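Local structure of intimin (Escherichia coli O127:H6 str. E2348/69, 6TQD) at residues D4-G16 with K23-D35. The protein is a bacterial adhesin of attaching and effacing Escherichia coli, whose extracellular passenger, built from Ig-like domains, probably reaches out to the host cell. Numbering follows the deposited sequence.
Sequences DILSLNIPHDING and KIQLIVKSKYGLD. With NA (sodium ion), chain I.
I5 meets K31 and Y32 where strand 6-9 pairs antiparallel with 27-30, at the edge of one sheet of an Ig-like beta sandwich. I5, I27 and Q25 bury the most surface. At the outer end I5 O accepts a hydrogen bond from K31 N at 2.9 Å. Water 2 also donates to I5 O and links it to S30 OG and Y32 N. I5 CG2 lies 3.7 Å from Y32 CE2. I27 N donates to N9 O at 2.9 Å, and N9 N donates back to I27 O. I27 has two conformers; in one, its CD1 packs on P11 CG at 3.8 Å, so this contact is less certain. On the other face of the sheet L8 CD1 meets V28 CG2, while L8 and I10 also touch V94 of strand 90-101. Beyond I10 the chain leaves this sheet, and 14-16 pairs with strand 90-101 in the other. I10 O binds the sodium ion at this crossing. Waters 5 and 6 bridge the H12 and Q25 backbones where direct pairing stops. The Q25 side chain is extended, CG anti to the backbone N (chi1 -175°), and OE1 sits in the plane of the H12 ring, 3.3 Å from H12 CD2.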
# COMPACT_ATOMS: atom_id res chain seq x y z
N ASP A 4 -26.06 -8.39 -24.13
CA ASP A 4 -27.19 -7.71 -24.75
C ASP A 4 -28.40 -7.66 -23.82
O ASP A 4 -29.15 -6.69 -23.81
CB ASP A 4 -27.58 -8.40 -26.06
CG ASP A 4 -28.81 -7.80 -26.69
OD1 ASP A 4 -28.69 -6.76 -27.38
OD2 ASP A 4 -29.91 -8.35 -26.49
N ILE A 5 -28.59 -8.71 -23.02
CA ILE A 5 -29.65 -8.70 -22.02
C ILE A 5 -29.18 -8.05 -20.72
O ILE A 5 -29.90 -7.24 -20.13
CB ILE A 5 -30.22 -10.11 -21.80
CG1 ILE A 5 -31.04 -10.54 -23.02
CG2 ILE A 5 -31.06 -10.16 -20.52
CD1 ILE A 5 -31.55 -11.96 -22.97
N LEU A 6 -27.97 -8.36 -20.26
CA LEU A 6 -27.52 -7.87 -18.95
C LEU A 6 -26.01 -7.90 -18.88
O LEU A 6 -25.42 -8.97 -19.08
CB LEU A 6 -28.12 -8.74 -17.84
CG LEU A 6 -27.78 -8.33 -16.41
CD1 LEU A 6 -28.18 -6.89 -16.16
CD2 LEU A 6 -28.45 -9.28 -15.43
N SER A 7 -25.39 -6.76 -18.61
CA SER A 7 -23.95 -6.69 -18.44
C SER A 7 -23.60 -5.83 -17.23
O SER A 7 -24.34 -4.91 -16.85
CB SER A 7 -23.25 -6.10 -19.68
OG SER A 7 -23.55 -4.72 -19.84
N LEU A 8 -22.48 -6.18 -16.59
CA LEU A 8 -21.91 -5.43 -15.48
C LEU A 8 -20.43 -5.22 -15.75
O LEU A 8 -19.71 -6.17 -16.07
CB LEU A 8 -22.07 -6.23 -14.18
CG LEU A 8 -21.39 -5.67 -12.93
CD1 LEU A 8 -21.97 -4.32 -12.54
CD2 LEU A 8 -21.52 -6.67 -11.77
N ASN A 9 -19.97 -3.98 -15.63
CA ASN A 9 -18.56 -3.65 -15.72
C ASN A 9 -18.17 -2.80 -14.52
O ASN A 9 -18.97 -1.97 -14.06
CB ASN A 9 -18.22 -2.92 -17.02
CG ASN A 9 -18.27 -3.85 -18.25
OD1 ASN A 9 -19.34 -4.18 -18.76
ND2 ASN A 9 -17.10 -4.26 -18.74
N ILE A 10 -16.96 -3.02 -14.02
CA ILE A 10 -16.40 -2.26 -12.91
C ILE A 10 -15.13 -1.59 -13.42
O ILE A 10 -14.08 -2.21 -13.48
CB ILE A 10 -16.13 -3.17 -11.70
CG1 ILE A 10 -17.42 -3.91 -11.32
CG2 ILE A 10 -15.58 -2.33 -10.53
CD1 ILE A 10 -17.33 -4.77 -10.07
N PRO A 11 -15.22 -0.33 -13.85
CA PRO A 11 -14.11 0.28 -14.60
C PRO A 11 -12.88 0.56 -13.77
O PRO A 11 -11.79 0.66 -14.34
CB PRO A 11 -14.71 1.59 -15.13
CG PRO A 11 -15.83 1.89 -14.18
CD PRO A 11 -16.39 0.57 -13.78
N HIS A 12 -13.02 0.72 -12.47
CA HIS A 12 -11.91 1.17 -11.64
C HIS A 12 -11.78 0.28 -10.42
O HIS A 12 -12.76 0.04 -9.71
CB HIS A 12 -12.15 2.62 -11.18
CG HIS A 12 -12.37 3.58 -12.30
ND1 HIS A 12 -11.38 3.90 -13.21
CD2 HIS A 12 -13.46 4.28 -12.67
CE1 HIS A 12 -11.86 4.77 -14.09
NE2 HIS A 12 -13.12 5.01 -13.79
N ASP A 13 -10.55 -0.16 -10.14
CA ASP A 13 -10.26 -0.79 -8.87
C ASP A 13 -10.11 0.30 -7.81
O ASP A 13 -10.02 1.49 -8.11
CB ASP A 13 -9.00 -1.64 -8.96
CG ASP A 13 -9.20 -2.89 -9.81
OD1 ASP A 13 -10.29 -3.50 -9.74
OD2 ASP A 13 -8.26 -3.25 -10.55
N ILE A 14 -10.10 -0.12 -6.55
CA ILE A 14 -10.08 0.80 -5.42
C ILE A 14 -8.74 0.71 -4.73
O ILE A 14 -8.22 -0.39 -4.47
CB ILE A 14 -11.24 0.52 -4.45
CG1 ILE A 14 -12.56 0.93 -5.13
CG2 ILE A 14 -11.05 1.25 -3.15
CD1 ILE A 14 -13.79 0.43 -4.44
N ASN A 15 -8.15 1.88 -4.48
CA ASN A 15 -6.94 2.04 -3.66
C ASN A 15 -7.25 3.11 -2.64
O ASN A 15 -7.63 4.23 -3.01
CB ASN A 15 -5.78 2.48 -4.53
CG ASN A 15 -5.50 1.52 -5.67
OD1 ASN A 15 -5.10 0.37 -5.46
ND2 ASN A 15 -5.71 1.98 -6.89
N GLY A 16 -7.14 2.77 -1.36
CA GLY A 16 -7.51 3.71 -0.32
C GLY A 16 -6.80 3.49 0.99
O GLY A 16 -6.19 2.46 1.23
N LYS A 23 -16.32 4.79 -2.35
CA LYS A 23 -17.44 4.56 -3.25
C LYS A 23 -17.00 3.66 -4.40
O LYS A 23 -15.88 3.79 -4.91
CB LYS A 23 -17.94 5.89 -3.80
CG LYS A 23 -19.13 5.78 -4.74
CD LYS A 23 -19.43 7.11 -5.42
CE LYS A 23 -20.49 6.97 -6.51
NZ LYS A 23 -20.03 6.14 -7.66
N ILE A 24 -17.89 2.76 -4.81
CA ILE A 24 -17.66 1.83 -5.90
C ILE A 24 -18.49 2.28 -7.10
O ILE A 24 -19.69 2.52 -6.96
CB ILE A 24 -18.08 0.41 -5.48
CG1 ILE A 24 -17.23 -0.08 -4.30
CG2 ILE A 24 -17.97 -0.53 -6.66
CD1 ILE A 24 -17.82 -1.24 -3.54
N GLN A 25 -17.86 2.38 -8.26
CA GLN A 25 -18.55 2.72 -9.50
C GLN A 25 -18.86 1.45 -10.27
O GLN A 25 -17.95 0.70 -10.65
CB GLN A 25 -17.74 3.70 -10.35
CG GLN A 25 -18.50 4.16 -11.58
CD GLN A 25 -17.70 5.12 -12.45
OE1 GLN A 25 -16.54 5.41 -12.17
NE2 GLN A 25 -18.33 5.61 -13.51
N LEU A 26 -20.16 1.21 -10.49
CA LEU A 26 -20.65 0.10 -11.29
C LEU A 26 -21.29 0.66 -12.55
O LEU A 26 -21.97 1.70 -12.51
CB LEU A 26 -21.71 -0.68 -10.51
CG LEU A 26 -21.31 -1.24 -9.14
CD1 LEU A 26 -22.51 -1.98 -8.52
CD2 LEU A 26 -20.11 -2.14 -9.23
N ILE A 27 -21.10 -0.04 -13.68
CA ILE A 27 -21.73 0.34 -14.94
C ILE A 27 -22.58 -0.85 -15.39
O ILE A 27 -22.04 -1.88 -15.82
CB ILE A 27 -20.71 0.74 -16.01
CG1 ILE A 27 -19.90 1.95 -15.54
CG2 ILE A 27 -21.40 1.06 -17.32
CD1 ILE A 27 -18.79 2.37 -16.48
N VAL A 28 -23.90 -0.69 -15.32
CA VAL A 28 -24.86 -1.74 -15.61
C VAL A 28 -25.60 -1.38 -16.89
O VAL A 28 -26.01 -0.23 -17.09
CB VAL A 28 -25.87 -1.89 -14.46
CG1 VAL A 28 -27.03 -2.79 -14.87
CG2 VAL A 28 -25.19 -2.41 -13.21
N LYS A 29 -25.79 -2.38 -17.75
CA LYS A 29 -26.71 -2.27 -18.88
C LYS A 29 -27.67 -3.44 -18.77
O LYS A 29 -27.24 -4.59 -18.71
CB LYS A 29 -25.97 -2.34 -20.22
CG LYS A 29 -25.00 -1.19 -20.48
CD LYS A 29 -25.69 0.16 -20.45
CE LYS A 29 -24.80 1.25 -21.05
NZ LYS A 29 -23.44 1.28 -20.44
N SER A 30 -28.97 -3.13 -18.72
CA SER A 30 -29.99 -4.15 -18.47
C SER A 30 -31.20 -3.89 -19.35
O SER A 30 -31.85 -2.85 -19.24
CB SER A 30 -30.41 -4.12 -17.00
OG SER A 30 -31.49 -5.00 -16.77
N LYS A 31 -31.50 -4.85 -20.23
CA LYS A 31 -32.70 -4.73 -21.06
C LYS A 31 -33.98 -4.75 -20.23
O LYS A 31 -34.94 -4.04 -20.55
CB LYS A 31 -32.71 -5.86 -22.10
CG LYS A 31 -33.92 -5.86 -23.02
CD LYS A 31 -33.84 -7.02 -24.02
CE LYS A 31 -35.10 -7.11 -24.87
NZ LYS A 31 -35.09 -8.30 -25.77
N TYR A 32 -34.03 -5.58 -19.19
CA TYR A 32 -35.25 -5.79 -18.43
C TYR A 32 -35.31 -5.01 -17.12
O TYR A 32 -36.35 -5.01 -16.46
CB TYR A 32 -35.47 -7.29 -18.15
CG TYR A 32 -35.55 -8.10 -19.41
CD1 TYR A 32 -36.50 -7.82 -20.38
CD2 TYR A 32 -34.69 -9.17 -19.63
CE1 TYR A 32 -36.57 -8.55 -21.55
CE2 TYR A 32 -34.75 -9.91 -20.80
CZ TYR A 32 -35.70 -9.60 -21.75
OH TYR A 32 -35.78 -10.34 -22.91
N GLY A 33 -34.24 -4.33 -16.74
CA GLY A 33 -34.22 -3.55 -15.53
C GLY A 33 -33.42 -4.20 -14.42
O GLY A 33 -33.63 -5.36 -14.07
N LEU A 34 -32.50 -3.43 -13.83
CA LEU A 34 -31.68 -3.95 -12.75
C LEU A 34 -32.54 -4.20 -11.51
O LEU A 34 -33.37 -3.36 -11.14
CB LEU A 34 -30.58 -2.95 -12.41
CG LEU A 34 -29.64 -3.30 -11.25
CD1 LEU A 34 -28.77 -4.51 -11.57
CD2 LEU A 34 -28.78 -2.10 -10.85
N ASP A 35 -32.35 -5.36 -10.89
CA ASP A 35 -32.98 -5.67 -9.62
C ASP A 35 -32.04 -5.47 -8.44
O ASP A 35 -32.43 -4.85 -7.44
CB ASP A 35 -33.53 -7.11 -9.64
CG ASP A 35 -34.25 -7.47 -8.35
OD1 ASP A 35 -35.40 -7.03 -8.18
OD2 ASP A 35 -33.65 -8.18 -7.51
NA NA I . -12.06 -3.53 -13.61
O HOH W 1 -32.84 -9.11 -26.59
O HOH W 2 -31.80 -7.41 -18.14
O HOH W 3 -21.86 -3.08 -18.42
O HOH W 4 -10.37 -1.80 -13.56
O HOH W 5 -15.34 1.17 -10.78
O HOH W 6 -15.01 1.24 -8.27
O HOH W 7 -12.42 -3.96 -11.45
O HOH W 8 -9.58 -4.49 -13.79
O HOH W 9 -13.45 -5.73 -13.38